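Local coordinates for protein L-glyceraldehyde 3-phosphate reductase (Clostridium beijerinckii, PDB 6HG6) that binds NADPH and, as an aldo-keto reductase with a TIM-barrel fold, probably uses it to reduce aldehydes such as furfural, at residues Ser95-Tyr100 and Ile134-Arg139; Lys24-Ser29 and Asn55-Phe60. All blocks are in the same frame, centred on the assembly; numbering follows the deposited sequence.

Contact 1 of 2, residues Ser95-Tyr100 and Ile134-Arg139; sequences STKAGY and IFYHHR. With NDP (NADPH dihydro-nicotinamide-adenine-dinucleotide phosphate), chain B.
Lys97 and His138 meet on the cofactor side of two parallel strands, 93-98 and 132-137, in the TIM barrel; helix 113-127 makes the beta-alpha-beta crossover between them. Four backbone hydrogen bonds, ending with His138 N to Ala98 O (2.8 Å), hold the strands in register.

Ser95, Lys97, Ile134 and Tyr136 face the barrel interior. Lys97 runs side by side with Tyr136, its CE over one face of the phenol ring, while Ile134 CG2 lies over the opposite face. Closer to the strand ends, Lys97 CD sits 3.7 Å from the centroid of the His138 imidazole, a CH-pi contact. The other face of that imidazole receives the edge of Tyr100, whose CD2 points at the ring centre in a T-shaped stack with planes at 89°. The edge of His138 is turned to the nicotinamide carboxamide, NE2 lying 3.4 Å from NADPH N7N. A water accepting from Tyr100 N also bonds His138 ND1. Lys97 NZ forms a salt bridge with Asp61 and hydrogen bonds to Tyr66 OH and Leu62 O; Asp61, Tyr66, Lys97 and His138 are consistent with the aldo-keto reductase active-site tetrad.

On the outward side, Phe135 packs beside Thr96 and Ala98 under helix 113-127 and also touches helix 146-158. Beyond the strand ends, Arg139 crosses one face of the Tyr100 ring, the guanidinium plane 21° from the ring plane, and its NH2 forms a salt bridge with Asp109. With CG between the backbone N and carbonyl carbon (chi1 55°) and the chain bent at chi2, NE reaches Gly99 O, 2.9 Å away in a nearly straight bond.

Contact 2 of 2, residues Lys24-Ser29 and Asn55-Phe60; sequences KLPMIS and NGITHF
Pro26 and Ile57 pack their apolar side chains together where the turn into the first strand of the TIM barrel meets the loop leading into the second. Pro26 CG is 4.4 Å from Ile57 CG2, and the proline ring continues across the loop, its CD lying 3.4 Å from Thr58 OG1 and 3.7 Å from His59 CB. Ile57 also leans on Ile28: its CG2, anti to the backbone N, comes 3.4 Å from Ile28 O, and its CD1 meets Ile28 CG2 obliquely. Ile28 O is buried under this isoleucine with no polar partner in the model. Further along, Ser29 OG stands at the edge of the His59 imidazole, 3.2 Å from CD2.

No hydrogen bond crosses between the two segments. Ser29 and His59 instead find their polar partners outside: Ser29 OG bonds Ser294 OG, and His59 ND1 bonds Leu93 O, which ties the imidazole to the next strand. Gly56, at positive phi, is the C-prime residue of the Schellman motif that ends helix 42-54, and Ile57 touches Ala52 of that helix. Tyr15, from the short hairpin 15-17/24-26, covers Pro26 and Thr58, while strand 294-297 flanks strand 28-31 on the side away from strand 59-61.

How the contacts relate
Along the chain contact 2 comes first, both its segments preceding those of contact 1, and their centres lie about 18 Å apart in the same eight-stranded parallel barrel. Contact 2 joins the first two strands, 28-31 and 59-61, and contact 1 the third and fourth, 93-98 and 132-137; each is spanned by its own crossover helix. Strands 59-61 and 93-98 are neighbours, so the contacts touch directly: Ser95 N lies 3.2 Å from Phe60 O, a probable hydrogen bond, and Ser95 OG packs against His59 CE1. Asp61, which follows contact 2 directly and binds NADPH, lies beside contact 1, with Ser95 OG hydrogen-bonded to it.

Contact 1 of 2, residues Ser95-Tyr100 and Ile134-Arg139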
# COMPACT_ATOMS: atom_id res chain seq x y z
N SER A 95 -5.97 6.28 3.46
CA SER A 95 -5.71 6.82 2.12
C SER A 95 -6.89 6.52 1.20
O SER A 95 -7.65 5.55 1.41
CB SER A 95 -4.47 6.23 1.52
OG SER A 95 -4.66 4.82 1.38
N THR A 96 -6.98 7.30 0.13
CA THR A 96 -7.76 6.86 -1.04
C THR A 96 -7.06 7.42 -2.28
O THR A 96 -6.00 8.08 -2.15
CB THR A 96 -9.25 7.20 -0.95
OG1 THR A 96 -9.85 6.38 -1.97
CG2 THR A 96 -9.52 8.67 -1.15
N LYS A 97 -7.58 7.09 -3.44
CA LYS A 97 -6.93 7.37 -4.73
C LYS A 97 -8.01 7.57 -5.79
O LYS A 97 -9.12 7.08 -5.63
CB LYS A 97 -6.03 6.19 -5.15
CG LYS A 97 -5.30 5.49 -4.02
CD LYS A 97 -4.27 4.49 -4.55
CE LYS A 97 -3.54 3.72 -3.47
NZ LYS A 97 -4.44 2.69 -2.90
N ALA A 98 -7.60 8.24 -6.84
CA ALA A 98 -8.36 8.40 -8.09
C ALA A 98 -7.35 8.35 -9.24
O ALA A 98 -6.22 8.94 -9.11
CB ALA A 98 -9.11 9.70 -8.06
N GLY A 99 -7.69 7.66 -10.31
CA GLY A 99 -6.82 7.62 -11.50
C GLY A 99 -7.05 6.41 -12.39
O GLY A 99 -6.68 6.47 -13.58
N TYR A 100 -7.64 5.35 -11.84
CA TYR A 100 -8.12 4.18 -12.60
C TYR A 100 -9.63 4.35 -12.83
O TYR A 100 -10.21 5.36 -12.40
CB TYR A 100 -7.78 2.84 -11.92
CG TYR A 100 -6.36 2.37 -12.18
CD1 TYR A 100 -5.99 1.84 -13.40
CD2 TYR A 100 -5.38 2.47 -11.20
CE1 TYR A 100 -4.71 1.34 -13.63
CE2 TYR A 100 -4.09 2.01 -11.42
CZ TYR A 100 -3.75 1.49 -12.65
OH TYR A 100 -2.48 1.04 -12.87
N ILE A 134 -3.91 10.61 3.26
CA ILE A 134 -3.13 10.60 2.00
C ILE A 134 -4.12 10.48 0.87
O ILE A 134 -4.90 9.51 0.83
CB ILE A 134 -2.06 9.49 1.97
CG1 ILE A 134 -1.17 9.52 3.21
CG2 ILE A 134 -1.27 9.66 0.68
CD1 ILE A 134 -0.34 8.25 3.39
N PHE A 135 -3.99 11.36 -0.10
CA PHE A 135 -4.79 11.25 -1.33
C PHE A 135 -3.83 11.08 -2.50
O PHE A 135 -2.97 11.92 -2.73
CB PHE A 135 -5.69 12.47 -1.49
CG PHE A 135 -6.55 12.41 -2.72
CD1 PHE A 135 -7.33 11.31 -3.00
CD2 PHE A 135 -6.64 13.50 -3.56
CE1 PHE A 135 -8.16 11.28 -4.11
CE2 PHE A 135 -7.51 13.49 -4.65
CZ PHE A 135 -8.24 12.38 -4.93
N TYR A 136 -4.03 10.01 -3.26
CA TYR A 136 -3.11 9.65 -4.35
C TYR A 136 -3.70 9.85 -5.74
O TYR A 136 -4.88 9.55 -5.94
CB TYR A 136 -2.86 8.15 -4.34
CG TYR A 136 -1.99 7.62 -3.24
CD1 TYR A 136 -2.53 7.15 -2.05
CD2 TYR A 136 -0.64 7.45 -3.46
CE1 TYR A 136 -1.75 6.53 -1.10
CE2 TYR A 136 0.17 6.86 -2.51
CZ TYR A 136 -0.39 6.39 -1.33
OH TYR A 136 0.41 5.80 -0.40
N HIS A 137 -2.85 10.30 -6.66
CA HIS A 137 -3.08 10.09 -8.10
C HIS A 137 -2.69 8.61 -8.31
O HIS A 137 -1.56 8.22 -8.02
CB HIS A 137 -2.34 11.08 -8.98
CG HIS A 137 -2.75 10.96 -10.41
ND1 HIS A 137 -1.90 11.22 -11.46
CD2 HIS A 137 -3.94 10.59 -10.96
CE1 HIS A 137 -2.52 11.06 -12.61
NE2 HIS A 137 -3.80 10.66 -12.34
N HIS A 138 -3.65 7.79 -8.73
CA HIS A 138 -3.54 6.32 -8.71
C HIS A 138 -2.58 5.76 -9.77
O HIS A 138 -2.08 4.65 -9.59
CB HIS A 138 -4.95 5.74 -8.82
CG HIS A 138 -5.11 4.36 -8.28
ND1 HIS A 138 -6.36 3.81 -8.09
CD2 HIS A 138 -4.21 3.42 -7.91
CE1 HIS A 138 -6.22 2.59 -7.63
NE2 HIS A 138 -4.92 2.31 -7.53
N ARG A 139 -2.40 6.45 -10.89
CA ARG A 139 -1.48 6.02 -11.95
C ARG A 139 -1.15 7.23 -12.83
O ARG A 139 -1.90 8.23 -12.80
CB ARG A 139 -2.09 4.92 -12.82
CG ARG A 139 -3.45 5.29 -13.43
CD ARG A 139 -3.70 4.67 -14.78
NE ARG A 139 -5.10 4.72 -15.20
CZ ARG A 139 -5.60 3.98 -16.17
NH1 ARG A 139 -4.83 3.17 -16.88
NH2 ARG A 139 -6.89 4.06 -16.48
PA NDP B . -0.21 -9.29 -1.05
O1A NDP B . 0.77 -9.46 -2.17
O2A NDP B . 0.17 -9.10 0.38
O5B NDP B . -1.33 -10.44 -1.15
C5B NDP B . -2.39 -10.49 -0.15
C4B NDP B . -3.06 -11.84 -0.20
O4B NDP B . -2.04 -12.86 -0.02
C3B NDP B . -4.11 -12.13 0.88
O3B NDP B . -5.42 -11.71 0.51
C2B NDP B . -4.02 -13.65 0.98
O2B NDP B . -4.73 -14.19 -0.13
C1B NDP B . -2.52 -13.89 0.80
N9A NDP B . -1.73 -13.87 2.03
C8A NDP B . -1.49 -12.79 2.85
N7A NDP B . -0.68 -13.07 3.84
C5A NDP B . -0.38 -14.41 3.68
C6A NDP B . 0.44 -15.30 4.41
N6A NDP B . 1.11 -14.95 5.50
N1A NDP B . 0.54 -16.58 3.96
C2A NDP B . -0.14 -16.92 2.86
N3A NDP B . -0.93 -16.17 2.09
C4A NDP B . -1.00 -14.91 2.55
O3 NDP B . -1.08 -7.96 -1.37
PN NDP B . -2.21 -7.56 -2.43
O1N NDP B . -3.51 -8.03 -1.87
O2N NDP B . -1.82 -7.94 -3.82
O5D NDP B . -2.13 -5.96 -2.32
C5D NDP B . -2.08 -5.38 -0.99
C4D NDP B . -2.63 -3.97 -1.04
O4D NDP B . -1.82 -3.18 -1.93
C3D NDP B . -4.03 -3.80 -1.61
O3D NDP B . -5.01 -4.16 -0.65
C2D NDP B . -4.00 -2.31 -1.95
O2D NDP B . -4.22 -1.54 -0.80
C1D NDP B . -2.58 -2.12 -2.48
N1N NDP B . -2.51 -2.18 -3.96
C2N NDP B . -2.24 -1.04 -4.68
C3N NDP B . -2.42 -0.96 -6.03
C7N NDP B . -2.10 0.32 -6.74
O7N NDP B . -1.79 1.34 -6.10
N7N NDP B . -2.21 0.32 -8.07
C4N NDP B . -2.94 -2.19 -6.73
C5N NDP B . -3.01 -3.41 -5.90
C6N NDP B . -2.73 -3.38 -4.61
P2B NDP B . -5.45 -15.62 0.09
O1X NDP B . -5.84 -15.88 1.53
O2X NDP B . -6.67 -15.56 -0.83
O3X NDP B . -4.39 -16.59 -0.42
O HOH W 1 -4.66 8.61 -14.09
O HOH W 2 -8.65 4.96 -9.16

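Contact 2 of 2, residues Lys24-Ser29 and Asn55-Phe60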
# COMPACT_ATOMS: atom_id res chain seq x y z
N LYS A 24 4.89 8.90 9.89
CA LYS A 24 5.42 7.54 9.96
C LYS A 24 4.35 6.54 9.58
O LYS A 24 3.17 6.70 9.98
CB LYS A 24 5.96 7.25 11.35
CG LYS A 24 7.10 8.16 11.78
CD LYS A 24 7.67 7.62 13.07
CE LYS A 24 8.80 8.48 13.57
NZ LYS A 24 9.45 7.88 14.75
N LEU A 25 4.76 5.56 8.77
CA LEU A 25 3.88 4.44 8.44
C LEU A 25 4.33 3.26 9.30
O LEU A 25 5.52 3.10 9.61
CB LEU A 25 4.02 4.04 6.97
CG LEU A 25 3.76 5.11 5.92
CD1 LEU A 25 3.77 4.50 4.53
CD2 LEU A 25 2.44 5.80 6.19
N PRO A 26 3.41 2.34 9.66
CA PRO A 26 3.81 1.06 10.23
C PRO A 26 4.60 0.34 9.12
O PRO A 26 4.27 0.51 7.94
CB PRO A 26 2.48 0.31 10.43
CG PRO A 26 1.58 0.91 9.34
CD PRO A 26 1.98 2.37 9.32
N MET A 27 5.56 -0.49 9.47
CA MET A 27 6.35 -1.21 8.45
C MET A 27 5.45 -2.17 7.68
O MET A 27 5.77 -2.45 6.54
CB MET A 27 7.54 -1.93 9.06
CG MET A 27 8.61 -0.96 9.45
SD MET A 27 10.09 -1.86 10.03
CE MET A 27 10.71 -2.56 8.51
N ILE A 28 4.35 -2.60 8.29
CA ILE A 28 3.26 -3.36 7.62
C ILE A 28 2.02 -2.47 7.61
O ILE A 28 1.58 -2.10 8.68
CB ILE A 28 2.93 -4.72 8.31
CG1 ILE A 28 4.14 -5.62 8.49
CG2 ILE A 28 1.85 -5.43 7.51
CD1 ILE A 28 4.85 -5.87 7.20
N SER A 29 1.49 -2.19 6.42
CA SER A 29 0.23 -1.47 6.18
C SER A 29 -0.80 -2.48 5.68
O SER A 29 -0.38 -3.50 5.03
CB SER A 29 0.40 -0.33 5.22
OG SER A 29 1.29 0.66 5.73
N ASN A 55 -2.51 -5.10 16.30
CA ASN A 55 -1.10 -5.50 16.05
C ASN A 55 -0.26 -4.31 15.59
O ASN A 55 0.86 -4.51 15.11
CB ASN A 55 -1.06 -6.66 15.06
CG ASN A 55 -1.52 -7.92 15.75
OD1 ASN A 55 -2.69 -8.30 15.66
ND2 ASN A 55 -0.66 -8.48 16.56
N GLY A 56 -0.80 -3.09 15.73
CA GLY A 56 -0.07 -1.84 15.47
C GLY A 56 -0.11 -1.38 14.06
O GLY A 56 0.54 -0.37 13.77
N ILE A 57 -0.91 -2.01 13.19
CA ILE A 57 -1.09 -1.52 11.81
C ILE A 57 -2.03 -0.31 11.88
O ILE A 57 -3.23 -0.47 12.14
CB ILE A 57 -1.58 -2.60 10.85
CG1 ILE A 57 -0.57 -3.74 10.85
CG2 ILE A 57 -1.72 -1.98 9.50
CD1 ILE A 57 -1.07 -4.99 10.14
N THR A 58 -1.47 0.88 11.65
CA THR A 58 -2.22 2.13 11.80
C THR A 58 -2.65 2.67 10.44
O THR A 58 -3.28 3.76 10.41
CB THR A 58 -1.35 3.16 12.52
OG1 THR A 58 -0.11 3.31 11.81
CG2 THR A 58 -1.08 2.73 13.93
N HIS A 59 -2.20 2.04 9.37
CA HIS A 59 -2.45 2.56 8.01
C HIS A 59 -3.34 1.59 7.25
O HIS A 59 -2.96 0.41 7.12
CB HIS A 59 -1.14 2.88 7.32
CG HIS A 59 -1.33 3.28 5.91
ND1 HIS A 59 -2.43 4.07 5.51
CD2 HIS A 59 -0.57 3.09 4.80
CE1 HIS A 59 -2.33 4.28 4.20
NE2 HIS A 59 -1.19 3.74 3.75
N PHE A 60 -4.50 2.09 6.85
CA PHE A 60 -5.50 1.41 6.01
C PHE A 60 -5.50 2.09 4.65
O PHE A 60 -5.73 3.31 4.57
CB PHE A 60 -6.88 1.41 6.68
CG PHE A 60 -6.88 0.55 7.91
CD1 PHE A 60 -6.50 1.08 9.13
CD2 PHE A 60 -7.19 -0.80 7.86
CE1 PHE A 60 -6.46 0.29 10.26
CE2 PHE A 60 -7.14 -1.60 8.99
CZ PHE A 60 -6.79 -1.04 10.20